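Local coordinates for geobacter metallireducens SMUG1 (PDB 5H93), which belongs to the uracil DNA glycosylase superfamily, with a parallel beta sheet packed between helices as in its relatives, at residues V30-L35 against Y140-F145; P62-M67 against R109-G114; A169-L174 against C197-E202; P183-G188 against D205-R210. All blocks are in the same frame, centred on the assembly; numbering follows the deposited sequence.

Interaction 1. Residues V30-L35 against Y140-F145; sequences VYNPLL and YCPLLF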
loop_
_atom_site.group_PDB
_atom_site.type_symbol
_atom_site.label_atom_id
_atom_site.label_comp_id
_atom_site.label_asym_id
_atom_site.label_seq_id
_atom_site.Cartn_x
_atom_site.Cartn_y
_atom_site.Cartn_z
ATOM N N VAL A 30 -3.590 16.740 0.010
ATOM C CA VAL A 30 -2.663 15.637 0.246
ATOM C C VAL A 30 -2.915 14.959 1.592
ATOM O O VAL A 30 -2.877 15.607 2.639
ATOM C CB VAL A 30 -1.195 16.108 0.195
ATOM C CG1 VAL A 30 -0.257 14.951 0.500
ATOM C CG2 VAL A 30 -0.874 16.712 -1.163
ATOM N N TYR A 31 -3.177 13.655 1.557
ATOM C CA TYR A 31 -3.364 12.871 2.774
ATOM C C TYR A 31 -2.114 12.050 3.084
ATOM O O TYR A 31 -1.560 11.396 2.198
ATOM C CB TYR A 31 -4.563 11.921 2.657
ATOM C CG TYR A 31 -5.935 12.562 2.563
ATOM C CD1 TYR A 31 -6.092 13.925 2.338
ATOM C CD2 TYR A 31 -7.081 11.790 2.706
ATOM C CE1 TYR A 31 -7.351 14.494 2.251
ATOM C CE2 TYR A 31 -8.338 12.348 2.623
ATOM C CZ TYR A 31 -8.470 13.698 2.396
ATOM O OH TYR A 31 -9.728 14.250 2.316
ATOM N N ASN A 32 -1.682 12.077 4.340
ATOM C CA ASN A 32 -0.592 11.223 4.793
ATOM C C ASN A 32 -1.026 10.396 6.000
ATOM O O ASN A 32 -0.844 10.817 7.140
ATOM C CB ASN A 32 0.646 12.053 5.141
ATOM C CG ASN A 32 1.901 11.205 5.287
ATOM O OD1 ASN A 32 1.837 9.975 5.324
ATOM N ND2 ASN A 32 3.051 11.864 5.374
ATOM N N PRO A 33 -1.608 9.214 5.745
ATOM C CA PRO A 33 -2.108 8.307 6.785
ATOM C C PRO A 33 -1.021 7.811 7.733
ATOM O O PRO A 33 -1.338 7.347 8.826
ATOM C CB PRO A 33 -2.698 7.143 5.982
ATOM C CG PRO A 33 -2.038 7.222 4.644
ATOM C CD PRO A 33 -1.854 8.683 4.395
ATOM N N LEU A 34 0.240 7.910 7.326
ATOM C CA LEU A 34 1.346 7.524 8.194
ATOM C C LEU A 34 1.404 8.429 9.414
ATOM O O LEU A 34 1.983 8.074 10.438
ATOM C CB LEU A 34 2.678 7.577 7.446
ATOM C CG LEU A 34 2.871 6.604 6.286
ATOM C CD1 LEU A 34 4.321 6.625 5.827
ATOM C CD2 LEU A 34 2.445 5.199 6.680
ATOM N N LEU A 35 0.798 9.605 9.289
ATOM C CA LEU A 35 0.774 10.578 10.370
ATOM C C LEU A 35 -0.503 10.471 11.200
ATOM O O LEU A 35 -0.446 10.209 12.402
ATOM C CB LEU A 35 0.919 11.995 9.808
ATOM C CG LEU A 35 2.214 12.287 9.046
ATOM C CD1 LEU A 35 2.161 13.663 8.395
ATOM C CD2 LEU A 35 3.416 12.177 9.972
ATOM N N TYR A 140 3.942 1.527 -1.544
ATOM C CA TYR A 140 5.085 2.264 -2.074
ATOM C C TYR A 140 5.004 3.745 -1.718
ATOM O O TYR A 140 5.935 4.305 -1.138
ATOM C CB TYR A 140 5.172 2.090 -3.591
ATOM C CG TYR A 140 6.229 2.942 -4.257
ATOM C CD1 TYR A 140 7.570 2.588 -4.199
ATOM C CD2 TYR A 140 5.883 4.094 -4.953
ATOM C CE1 TYR A 140 8.540 3.362 -4.811
ATOM C CE2 TYR A 140 6.845 4.875 -5.566
ATOM C CZ TYR A 140 8.171 4.503 -5.494
ATOM O OH TYR A 140 9.132 5.278 -6.103
ATOM N N CYS A 141 3.886 4.372 -2.066
ATOM C CA CYS A 141 3.680 5.791 -1.798
ATOM C C CYS A 141 2.474 6.003 -0.894
ATOM O O CYS A 141 1.341 5.820 -1.321
ATOM C CB CYS A 141 3.497 6.559 -3.108
ATOM S SG CYS A 141 2.999 8.284 -2.897
ATOM N N PRO A 142 2.715 6.408 0.359
ATOM C CA PRO A 142 1.637 6.519 1.347
ATOM C C PRO A 142 0.753 7.751 1.165
ATOM O O PRO A 142 -0.211 7.908 1.909
ATOM C CB PRO A 142 2.398 6.603 2.669
ATOM C CG PRO A 142 3.667 7.283 2.305
ATOM C CD PRO A 142 4.021 6.794 0.923
ATOM N N LEU A 143 1.064 8.602 0.194
ATOM C CA LEU A 143 0.329 9.853 0.029
ATOM C C LEU A 143 -0.886 9.713 -0.884
ATOM O O LEU A 143 -0.825 9.052 -1.922
ATOM C CB LEU A 143 1.257 10.944 -0.509
ATOM C CG LEU A 143 2.429 11.327 0.396
ATOM C CD1 LEU A 143 3.193 12.508 -0.181
ATOM C CD2 LEU A 143 1.942 11.632 1.803
ATOM N N LEU A 144 -1.991 10.337 -0.486
ATOM C CA LEU A 144 -3.181 10.407 -1.327
ATOM C C LEU A 144 -3.301 11.805 -1.925
ATOM O O LEU A 144 -3.211 12.798 -1.207
ATOM C CB LEU A 144 -4.441 10.059 -0.529
ATOM C CG LEU A 144 -5.756 10.035 -1.317
ATOM C CD1 LEU A 144 -5.879 8.758 -2.139
ATOM C CD2 LEU A 144 -6.955 10.204 -0.396
ATOM N N PHE A 145 -3.500 11.882 -3.236
ATOM C CA PHE A 145 -3.571 13.171 -3.920
ATOM C C PHE A 145 -4.972 13.442 -4.458
ATOM O O PHE A 145 -5.564 12.596 -5.129
ATOM C CB PHE A 145 -2.550 13.231 -5.061
ATOM C CG PHE A 145 -1.138 12.949 -4.627
ATOM C CD1 PHE A 145 -0.296 13.979 -4.243
ATOM C CD2 PHE A 145 -0.653 11.651 -4.606
ATOM C CE1 PHE A 145 1.002 13.720 -3.845
ATOM C CE2 PHE A 145 0.643 11.386 -4.206
ATOM C CZ PHE A 145 1.472 12.422 -3.826
#

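Interaction 2. Residues P62-M67 against R109-G114; sequences PGPWGM and RSEVSG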
loop_
_atom_site.group_PDB
_atom_site.type_symbol
_atom_site.label_atom_id
_atom_site.label_comp_id
_atom_site.label_asym_id
_atom_site.label_seq_id
_atom_site.Cartn_x
_atom_site.Cartn_y
_atom_site.Cartn_z
ATOM N N PRO A 62 -2.414 4.614 -1.526
ATOM C CA PRO A 62 -3.685 4.250 -0.885
ATOM C C PRO A 62 -4.936 4.656 -1.659
ATOM O O PRO A 62 -4.921 5.632 -2.409
ATOM C CB PRO A 62 -3.626 5.004 0.447
ATOM C CG PRO A 62 -2.718 6.150 0.194
ATOM C CD PRO A 62 -1.667 5.598 -0.722
ATOM N N GLY A 63 -6.007 3.890 -1.473
ATOM C CA GLY A 63 -7.324 4.284 -1.937
ATOM C C GLY A 63 -7.979 5.116 -0.851
ATOM O O GLY A 63 -7.594 5.022 0.314
ATOM N N PRO A 64 -8.972 5.938 -1.223
ATOM C CA PRO A 64 -9.609 6.867 -0.281
ATOM C C PRO A 64 -10.322 6.175 0.881
ATOM O O PRO A 64 -10.429 6.759 1.960
ATOM C CB PRO A 64 -10.616 7.621 -1.160
ATOM C CG PRO A 64 -10.848 6.731 -2.335
ATOM C CD PRO A 64 -9.546 6.036 -2.575
ATOM N N TRP A 65 -10.793 4.951 0.671
ATOM C CA TRP A 65 -11.568 4.262 1.698
ATOM C C TRP A 65 -10.780 3.134 2.353
ATOM O O TRP A 65 -11.297 2.427 3.218
ATOM C CB TRP A 65 -12.869 3.718 1.104
ATOM C CG TRP A 65 -13.542 4.679 0.170
ATOM C CD1 TRP A 65 -13.869 4.459 -1.136
ATOM C CD2 TRP A 65 -13.951 6.021 0.466
ATOM N NE1 TRP A 65 -14.468 5.575 -1.669
ATOM C CE2 TRP A 65 -14.528 6.548 -0.707
ATOM C CE3 TRP A 65 -13.892 6.825 1.608
ATOM C CZ2 TRP A 65 -15.040 7.843 -0.769
ATOM C CZ3 TRP A 65 -14.399 8.109 1.544
ATOM C CH2 TRP A 65 -14.967 8.605 0.364
ATOM N N GLY A 66 -9.526 2.973 1.944
ATOM C CA GLY A 66 -8.685 1.919 2.477
ATOM C C GLY A 66 -7.656 2.423 3.468
ATOM O O GLY A 66 -7.983 2.738 4.614
ATOM N N MET A 67 -6.406 2.503 3.019
ATOM C CA MET A 67 -5.297 2.919 3.873
ATOM C C MET A 67 -5.454 4.363 4.337
ATOM O O MET A 67 -4.994 4.729 5.419
ATOM C CB MET A 67 -3.965 2.744 3.137
ATOM C CG MET A 67 -2.740 3.073 3.976
ATOM S SD MET A 67 -1.189 2.711 3.131
ATOM C CE MET A 67 -0.006 3.368 4.305
ATOM N N ARG A 109 -17.838 3.190 3.943
ATOM C CA ARG A 109 -17.579 2.790 2.563
ATOM C C ARG A 109 -16.532 1.681 2.507
ATOM O O ARG A 109 -15.597 1.655 3.307
ATOM C CB ARG A 109 -17.128 3.988 1.718
ATOM C CG ARG A 109 -18.237 4.996 1.435
ATOM C CD ARG A 109 -17.916 5.894 0.246
ATOM N NE ARG A 109 -17.935 5.172 -1.025
ATOM C CZ ARG A 109 -17.875 5.761 -2.215
ATOM N NH1 ARG A 109 -17.799 7.083 -2.298
ATOM N NH2 ARG A 109 -17.896 5.031 -3.323
ATOM N N SER A 110 -16.702 0.764 1.562
ATOM C CA SER A 110 -15.784 -0.357 1.403
ATOM C C SER A 110 -14.846 -0.151 0.217
ATOM O O SER A 110 -15.293 0.072 -0.907
ATOM C CB SER A 110 -16.564 -1.662 1.231
ATOM O OG SER A 110 -15.718 -2.705 0.779
ATOM N N GLU A 111 -13.545 -0.224 0.478
ATOM C CA GLU A 111 -12.542 -0.138 -0.577
ATOM C C GLU A 111 -12.440 -1.477 -1.303
ATOM O O GLU A 111 -11.896 -2.443 -0.768
ATOM C CB GLU A 111 -11.183 0.264 -0.000
ATOM C CG GLU A 111 -10.087 0.441 -1.039
ATOM C CD GLU A 111 -10.228 1.727 -1.832
ATOM O OE1 GLU A 111 -10.717 2.730 -1.267
ATOM O OE2 GLU A 111 -9.850 1.737 -3.021
ATOM N N VAL A 112 -12.962 -1.519 -2.525
ATOM C CA VAL A 112 -13.102 -2.766 -3.273
ATOM C C VAL A 112 -11.784 -3.500 -3.500
ATOM O O VAL A 112 -11.720 -4.717 -3.349
ATOM C CB VAL A 112 -13.745 -2.522 -4.650
ATOM C CG1 VAL A 112 -14.124 -3.850 -5.295
ATOM C CG2 VAL A 112 -14.960 -1.617 -4.519
ATOM N N SER A 113 -10.742 -2.763 -3.876
ATOM C CA SER A 113 -9.441 -3.368 -4.145
ATOM C C SER A 113 -8.942 -4.138 -2.927
ATOM O O SER A 113 -8.463 -5.269 -3.044
ATOM C CB SER A 113 -8.426 -2.300 -4.555
ATOM O OG SER A 113 -8.771 -1.724 -5.804
ATOM N N GLY A 114 -9.077 -3.524 -1.757
ATOM C CA GLY A 114 -8.647 -4.144 -0.520
ATOM C C GLY A 114 -9.535 -5.294 -0.087
ATOM O O GLY A 114 -9.040 -6.316 0.390
HETATM O O HOH W 1 -13.099 0.483 3.527
#

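Interaction 3. Residues A169-L174 against C197-E202; sequences ACDLAL and CHEALE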
loop_
_atom_site.group_PDB
_atom_site.type_symbol
_atom_site.label_atom_id
_atom_site.label_comp_id
_atom_site.label_asym_id
_atom_site.label_seq_id
_atom_site.Cartn_x
_atom_site.Cartn_y
_atom_site.Cartn_z
ATOM N N ALA A 169 12.316 9.357 -2.161
ATOM C CA ALA A 169 12.027 8.961 -0.787
ATOM C C ALA A 169 11.364 7.587 -0.736
ATOM O O ALA A 169 11.726 6.743 0.092
ATOM C CB ALA A 169 11.146 9.999 -0.107
ATOM N N CYS A 170 10.396 7.365 -1.620
ATOM C CA CYS A 170 9.680 6.093 -1.650
ATOM C C CYS A 170 10.592 4.942 -2.083
ATOM O O CYS A 170 10.495 3.837 -1.545
ATOM C CB CYS A 170 8.465 6.183 -2.572
ATOM S SG CYS A 170 7.198 7.353 -2.024
ATOM N N ASP A 171 11.472 5.200 -3.047
ATOM C CA ASP A 171 12.471 4.213 -3.455
ATOM C C ASP A 171 13.371 3.844 -2.286
ATOM O O ASP A 171 13.667 2.665 -2.069
ATOM C CB ASP A 171 13.328 4.736 -4.612
ATOM C CG ASP A 171 12.621 4.666 -5.947
ATOM O OD1 ASP A 171 11.416 4.343 -5.971
ATOM O OD2 ASP A 171 13.271 4.950 -6.974
ATOM N N LEU A 172 13.810 4.859 -1.545
ATOM C CA LEU A 172 14.627 4.637 -0.358
ATOM C C LEU A 172 13.898 3.737 0.640
ATOM O O LEU A 172 14.452 2.736 1.116
ATOM C CB LEU A 172 14.993 5.970 0.299
ATOM C CG LEU A 172 15.897 5.892 1.529
ATOM C CD1 LEU A 172 17.154 5.093 1.214
ATOM C CD2 LEU A 172 16.251 7.287 2.012
ATOM N N ALA A 173 12.650 4.095 0.939
ATOM C CA ALA A 173 11.827 3.321 1.863
ATOM C C ALA A 173 11.698 1.863 1.422
ATOM O O ALA A 173 11.852 0.946 2.233
ATOM C CB ALA A 173 10.453 3.953 2.000
ATOM N N LEU A 174 11.422 1.653 0.137
ATOM C CA LEU A 174 11.274 0.303 -0.396
ATOM C C LEU A 174 12.573 -0.488 -0.283
ATOM O O LEU A 174 12.561 -1.667 0.074
ATOM C CB LEU A 174 10.811 0.344 -1.854
ATOM C CG LEU A 174 10.612 -1.019 -2.525
ATOM C CD1 LEU A 174 9.587 -1.850 -1.767
ATOM C CD2 LEU A 174 10.208 -0.859 -3.986
ATOM N N CYS A 197 8.937 -0.814 -8.554
ATOM C CA CYS A 197 9.739 -1.871 -7.937
ATOM C C CYS A 197 10.995 -2.174 -8.746
ATOM O O CYS A 197 12.071 -2.361 -8.183
ATOM C CB CYS A 197 8.909 -3.145 -7.763
ATOM S SG CYS A 197 7.683 -3.068 -6.438
ATOM N N HIS A 198 10.849 -2.229 -10.066
ATOM C CA HIS A 198 11.979 -2.479 -10.950
ATOM C C HIS A 198 13.015 -1.374 -10.837
ATOM O O HIS A 198 14.213 -1.648 -10.746
ATOM C CB HIS A 198 11.519 -2.615 -12.403
ATOM C CG HIS A 198 11.111 -4.004 -12.781
ATOM N ND1 HIS A 198 9.826 -4.326 -13.159
ATOM C CD2 HIS A 198 11.821 -5.155 -12.847
ATOM C CE1 HIS A 198 9.760 -5.614 -13.440
ATOM N NE2 HIS A 198 10.957 -6.142 -13.258
ATOM N N GLU A 199 12.564 -0.124 -10.836
ATOM C CA GLU A 199 13.521 0.974 -10.775
ATOM C C GLU A 199 14.158 1.103 -9.389
ATOM O O GLU A 199 15.371 1.272 -9.274
ATOM C CB GLU A 199 12.866 2.296 -11.168
ATOM C CG GLU A 199 13.874 3.425 -11.327
ATOM C CD GLU A 199 13.220 4.761 -11.586
ATOM O OE1 GLU A 199 13.376 5.666 -10.740
ATOM O OE2 GLU A 199 12.553 4.907 -12.630
ATOM N N ALA A 200 13.344 1.010 -8.341
ATOM C CA ALA A 200 13.831 1.207 -6.975
ATOM C C ALA A 200 14.782 0.110 -6.516
ATOM O O ALA A 200 15.685 0.357 -5.716
ATOM C CB ALA A 200 12.661 1.301 -6.012
ATOM N N LEU A 201 14.575 -1.101 -7.021
ATOM C CA LEU A 201 15.306 -2.262 -6.528
ATOM C C LEU A 201 16.323 -2.798 -7.525
ATOM O O LEU A 201 16.750 -3.946 -7.414
ATOM C CB LEU A 201 14.328 -3.377 -6.149
ATOM C CG LEU A 201 13.343 -3.038 -5.031
ATOM C CD1 LEU A 201 12.403 -4.204 -4.774
ATOM C CD2 LEU A 201 14.096 -2.657 -3.768
ATOM N N GLU A 202 16.707 -1.979 -8.500
ATOM C CA GLU A 202 17.745 -2.397 -9.434
ATOM C C GLU A 202 19.051 -2.565 -8.664
ATOM O O GLU A 202 19.402 -1.729 -7.831
ATOM C CB GLU A 202 17.903 -1.400 -10.593
ATOM C CG GLU A 202 18.223 0.033 -10.188
ATOM C CD GLU A 202 18.654 0.890 -11.370
ATOM O OE1 GLU A 202 18.970 2.082 -11.160
ATOM O OE2 GLU A 202 18.681 0.372 -12.506
#

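Interaction 4. Residues P183-G188 against D205-R210; sequences PRVVIG and DVEVGR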
loop_
_atom_site.group_PDB
_atom_site.type_symbol
_atom_site.label_atom_id
_atom_site.label_comp_id
_atom_site.label_asym_id
_atom_site.label_seq_id
_atom_site.Cartn_x
_atom_site.Cartn_y
_atom_site.Cartn_z
ATOM N N PRO A 183 13.159 -10.447 1.075
ATOM C CA PRO A 183 12.342 -11.326 0.233
ATOM C C PRO A 183 13.105 -11.834 -0.988
ATOM O O PRO A 183 14.043 -11.179 -1.442
ATOM C CB PRO A 183 11.186 -10.422 -0.186
ATOM C CG PRO A 183 11.802 -9.068 -0.249
ATOM C CD PRO A 183 12.834 -9.025 0.855
ATOM N N ARG A 184 12.707 -12.991 -1.508
ATOM C CA ARG A 184 13.301 -13.512 -2.733
ATOM C C ARG A 184 12.605 -12.916 -3.949
ATOM O O ARG A 184 13.209 -12.755 -5.011
ATOM C CB ARG A 184 13.217 -15.040 -2.787
ATOM C CG ARG A 184 14.017 -15.647 -3.934
ATOM C CD ARG A 184 13.614 -17.082 -4.239
ATOM N NE ARG A 184 12.401 -17.168 -5.050
ATOM C CZ ARG A 184 12.379 -17.069 -6.376
ATOM N NH1 ARG A 184 13.504 -16.869 -7.048
ATOM N NH2 ARG A 184 11.231 -17.166 -7.033
ATOM N N VAL A 185 11.321 -12.604 -3.790
ATOM C CA VAL A 185 10.520 -12.043 -4.873
ATOM C C VAL A 185 9.770 -10.798 -4.411
ATOM O O VAL A 185 9.214 -10.771 -3.314
ATOM C CB VAL A 185 9.496 -13.067 -5.410
ATOM C CG1 VAL A 185 8.837 -12.545 -6.681
ATOM C CG2 VAL A 185 10.159 -14.411 -5.664
ATOM N N VAL A 186 9.764 -9.767 -5.249
ATOM C CA VAL A 186 8.984 -8.567 -4.975
ATOM C C VAL A 186 7.912 -8.396 -6.043
ATOM O O VAL A 186 8.218 -8.281 -7.231
ATOM C CB VAL A 186 9.869 -7.310 -4.916
ATOM C CG1 VAL A 186 9.010 -6.065 -4.763
ATOM C CG2 VAL A 186 10.866 -7.420 -3.772
ATOM N N ILE A 187 6.654 -8.386 -5.615
ATOM C CA ILE A 187 5.536 -8.354 -6.548
ATOM C C ILE A 187 4.739 -7.063 -6.457
ATOM O O ILE A 187 4.101 -6.781 -5.442
ATOM C CB ILE A 187 4.584 -9.537 -6.312
ATOM C CG1 ILE A 187 5.359 -10.854 -6.388
ATOM C CG2 ILE A 187 3.444 -9.510 -7.321
ATOM C CD1 ILE A 187 4.512 -12.071 -6.129
ATOM N N GLY A 188 4.780 -6.281 -7.529
ATOM C CA GLY A 188 3.985 -5.075 -7.616
ATOM C C GLY A 188 2.546 -5.413 -7.946
ATOM O O GLY A 188 2.277 -6.264 -8.793
ATOM N N ASP A 205 19.519 -8.611 -5.630
ATOM C CA ASP A 205 19.363 -9.986 -6.092
ATOM C C ASP A 205 17.954 -10.470 -5.768
ATOM O O ASP A 205 17.761 -11.354 -4.935
ATOM C CB ASP A 205 20.406 -10.905 -5.454
ATOM C CG ASP A 205 20.365 -12.313 -6.021
ATOM O OD1 ASP A 205 20.070 -12.462 -7.226
ATOM O OD2 ASP A 205 20.621 -13.270 -5.259
ATOM N N VAL A 206 16.968 -9.872 -6.428
ATOM C CA VAL A 206 15.574 -10.212 -6.193
ATOM C C VAL A 206 14.811 -10.205 -7.512
ATOM O O VAL A 206 15.052 -9.359 -8.375
ATOM C CB VAL A 206 14.917 -9.233 -5.184
ATOM C CG1 VAL A 206 14.957 -7.805 -5.707
ATOM C CG2 VAL A 206 13.490 -9.649 -4.869
ATOM N N GLU A 207 13.914 -11.168 -7.683
ATOM C CA GLU A 207 13.059 -11.187 -8.860
ATOM C C GLU A 207 11.882 -10.244 -8.659
ATOM O O GLU A 207 11.156 -10.346 -7.670
ATOM C CB GLU A 207 12.556 -12.600 -9.159
ATOM C CG GLU A 207 11.698 -12.681 -10.412
ATOM C CD GLU A 207 11.395 -14.107 -10.826
ATOM O OE1 GLU A 207 11.187 -14.956 -9.936
ATOM O OE2 GLU A 207 11.374 -14.379 -12.046
ATOM N N VAL A 208 11.706 -9.319 -9.595
ATOM C CA VAL A 208 10.588 -8.388 -9.547
ATOM C C VAL A 208 9.487 -8.853 -10.493
ATOM O O VAL A 208 9.736 -9.099 -11.674
ATOM C CB VAL A 208 11.025 -6.957 -9.919
ATOM C CG1 VAL A 208 9.828 -6.018 -9.920
ATOM C CG2 VAL A 208 12.102 -6.465 -8.960
ATOM N N GLY A 209 8.273 -8.983 -9.968
ATOM C CA GLY A 209 7.155 -9.471 -10.755
ATOM C C GLY A 209 5.896 -8.639 -10.596
ATOM O O GLY A 209 5.922 -7.556 -10.014
ATOM N N ARG A 210 4.786 -9.156 -11.116
ATOM C CA ARG A 210 3.517 -8.439 -11.087
ATOM C C ARG A 210 2.326 -9.386 -10.997
ATOM O O ARG A 210 2.339 -10.474 -11.572
ATOM C CB ARG A 210 3.374 -7.555 -12.335
ATOM C CG ARG A 210 1.938 -7.143 -12.643
ATOM C CD ARG A 210 1.784 -6.466 -13.992
ATOM N NE ARG A 210 0.373 -6.347 -14.346
ATOM C CZ ARG A 210 -0.303 -7.274 -15.016
ATOM N NH1 ARG A 210 0.313 -8.378 -15.414
ATOM N NH2 ARG A 210 -1.587 -7.096 -15.293
#

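Interaction 1. Residues V30-L35 against Y140-F145
Y31 and L144 form the hydrogen-bonded pair of a short antiparallel ladder, a buried contact in which strand 29-31 meets strand 144-146. The evidence is a matched pair of bonds: Y31 N reaches L144 O at 2.9 Å and L144 N returns to Y31 O at 2.9 Å, both N-H...O angles 164° and both donors on a carbonyl lone pair. V30 faces F145 as the neighbouring non-hydrogen-bonded pair. On the face carrying Y31 and L144 the side chains run alongside each other, pointing the same way, with L144 CD2 3.5 Å from Y31 CD2. The phenol end of Y31 is held by H97 N and K100 O. This two-stranded ribbon is separate from the four-stranded parallel sheet of the fold. N32 serves as N-cap of helix 33-36: its OD1 accepts from L34 N at 3.3 Å, with the donor 39° out of the amide carbonyl plane. With CG anti to the backbone N (chi1 -166°), the N32 amide also lies against L143, whose CD2 is 3.5 Å from N32 CG. Two residues on, L34 lays CD1 against P142 CG at 3.6 Å, where helix 7-19 adds L14 and L18.

Interaction 2. Residues P62-M67 against R109-G114
W65 and R109 lie face against face, the guanidinium and indole planes 30° apart, so the overlap is tilted. R109 CD sits 3.7 Å from the centroid of the six-membered ring of W65, only 19° off the ring normal, which meets the geometry of a CH-pi contact. A bend at chi3 turns the arginine chain back along the indole, bringing the guanidinium over the NE1-CE2 edge of the indole; W65 NE1 stands over the centre of the guanidinium plane, and R109 NH1 comes to 3.2 Å from W65 CZ2. P64 CB covers the opposite face of the indole, which is therefore held between a proline and an arginine side chain. E111 approaches W65 at about a right angle to its side chain. Its OE1 accepts from W65 N at 2.9 Å, with an N-H...O angle of 146°, and is met nearly along the carboxylate C-O axis. The donor N-H belongs to a type I beta turn, G63 to G66, in the loop that follows strand 55-59, and E111 is the N-cap residue of helix 112-125; the contact thus ties the turn after a sheet strand to the start of a helix. The carboxylate is brought against the turn by the bend at chi2 of E111, and its OE2 lies 3.7 Å from G63 CA. A water bridges the two backbones as well, donating to W65 O at 2.7 Å and to R109 O at 2.8 Å while accepting from E111 N. On the far side of the 109-114 segment, S110 OG bonds to E76 and R115.

Interaction 3. Residues A169-L174 against C197-E202
D171 and L174, one turn apart on helix 160-181, meet the end of helix 191-200 without any hydrogen bond between the two segments. The apolar part centres on L174 CD2. This methyl is 3.8 Å from A200 CB, 4.0 Å from L201 CG and 4.2 Å from C197 SG, so a single branch touches three residues. Its reach follows from CG standing anti to the backbone N (chi1 -180°), and the L174 and L201 side chains cross at about a right angle. A200, whose small side chain points at the other helix, permits the close approach seen in the 4.8 Å between D171 CA and A200 CA. The D171 carboxylate lies against the A200 methyl, with D171 OD1 3.3 Å from A200 CB. The charged part is the approach of D171 OD2 to E199 OE1 at 3.8 Å, a proximity of like charges that R196 probably offsets, because it makes salt bridges to both D171 and E199. D171 OD1 also hydrogen-bonds to Y140 OH. R175, next to L174 in sequence, adds a weak hydrogen bond to A200 O, close to where L201 leaves helical geometry. The two helices pack on the parallel sheet, with L174 resting on L56 and V58 of strand 55-59 and C197 touching V58 and V208, while helix 7-19 covers A169 and A173 of the longer helix.

Interaction 4. Residues P183-G188 against D205-R210
Strands 185-189 and 207-211 run parallel in direct register, V185 to E207 through G188 to R210, their short axes 4.4 Å apart at an angle of 28°. Four backbone bonds bind the edge: E207 N to R184 O, V186 N to E207 O at 2.9 Å, G209 N to V186 O at 2.8 Å, and G188 N to G209 O at 3.0 Å. Among the side chains, V206 makes the closest approach, its CG2 lying 3.1 Å from R184 O. The same methyl meets V186 CG2 at 3.6 Å, on the face that also bears V208. The face of V185, E207 and I187 carries a charged pair at its rim: R184 bends at chi3 (80°) so that its guanidinium lies alongside the E207 carboxylate, the two planes 70° apart. The R184 NH2 to E207 OE1 separation of 3.6 Å makes this a long salt bridge. Opposite I187 stands G209, and I187 CG2 instead reaches the backbone of R210, 3.8 Å from its C atom. The pair forms the two strands of a beta-alpha-beta crossover through helix 191-200, which covers V186 and V208 with C197. Strand 207-211 is the outermost strand on this side of the parallel sheet. Strand 185-189 continues inward by pairing with strand 55-59, while V238 and L236, from near the C-terminus, pack on the face of V185 and I187.

Interactions 3 and 4 are centred 12 Å apart and share the beta-alpha-beta unit of strand 185-189, helix 191-200 and strand 207-211; their segments alternate along the chain, and C197 packs on V186 and V208. Interactions 1 and 2, 13 Å apart, lie toward the other end of the molecule, and the segments of interaction 2 fall between those of interaction 1 in sequence. P62 touches C141, P142 and L144 there. The Y140 hydroxyl, reaching D171, connects interaction 1 to interaction 3 across about 17 Å between centres. Interactions 2 and 4 are 24 Å apart without touching, so the contacts span the fold from the loop after strand 55-59 to the outer strand 207-211 of the parallel sheet.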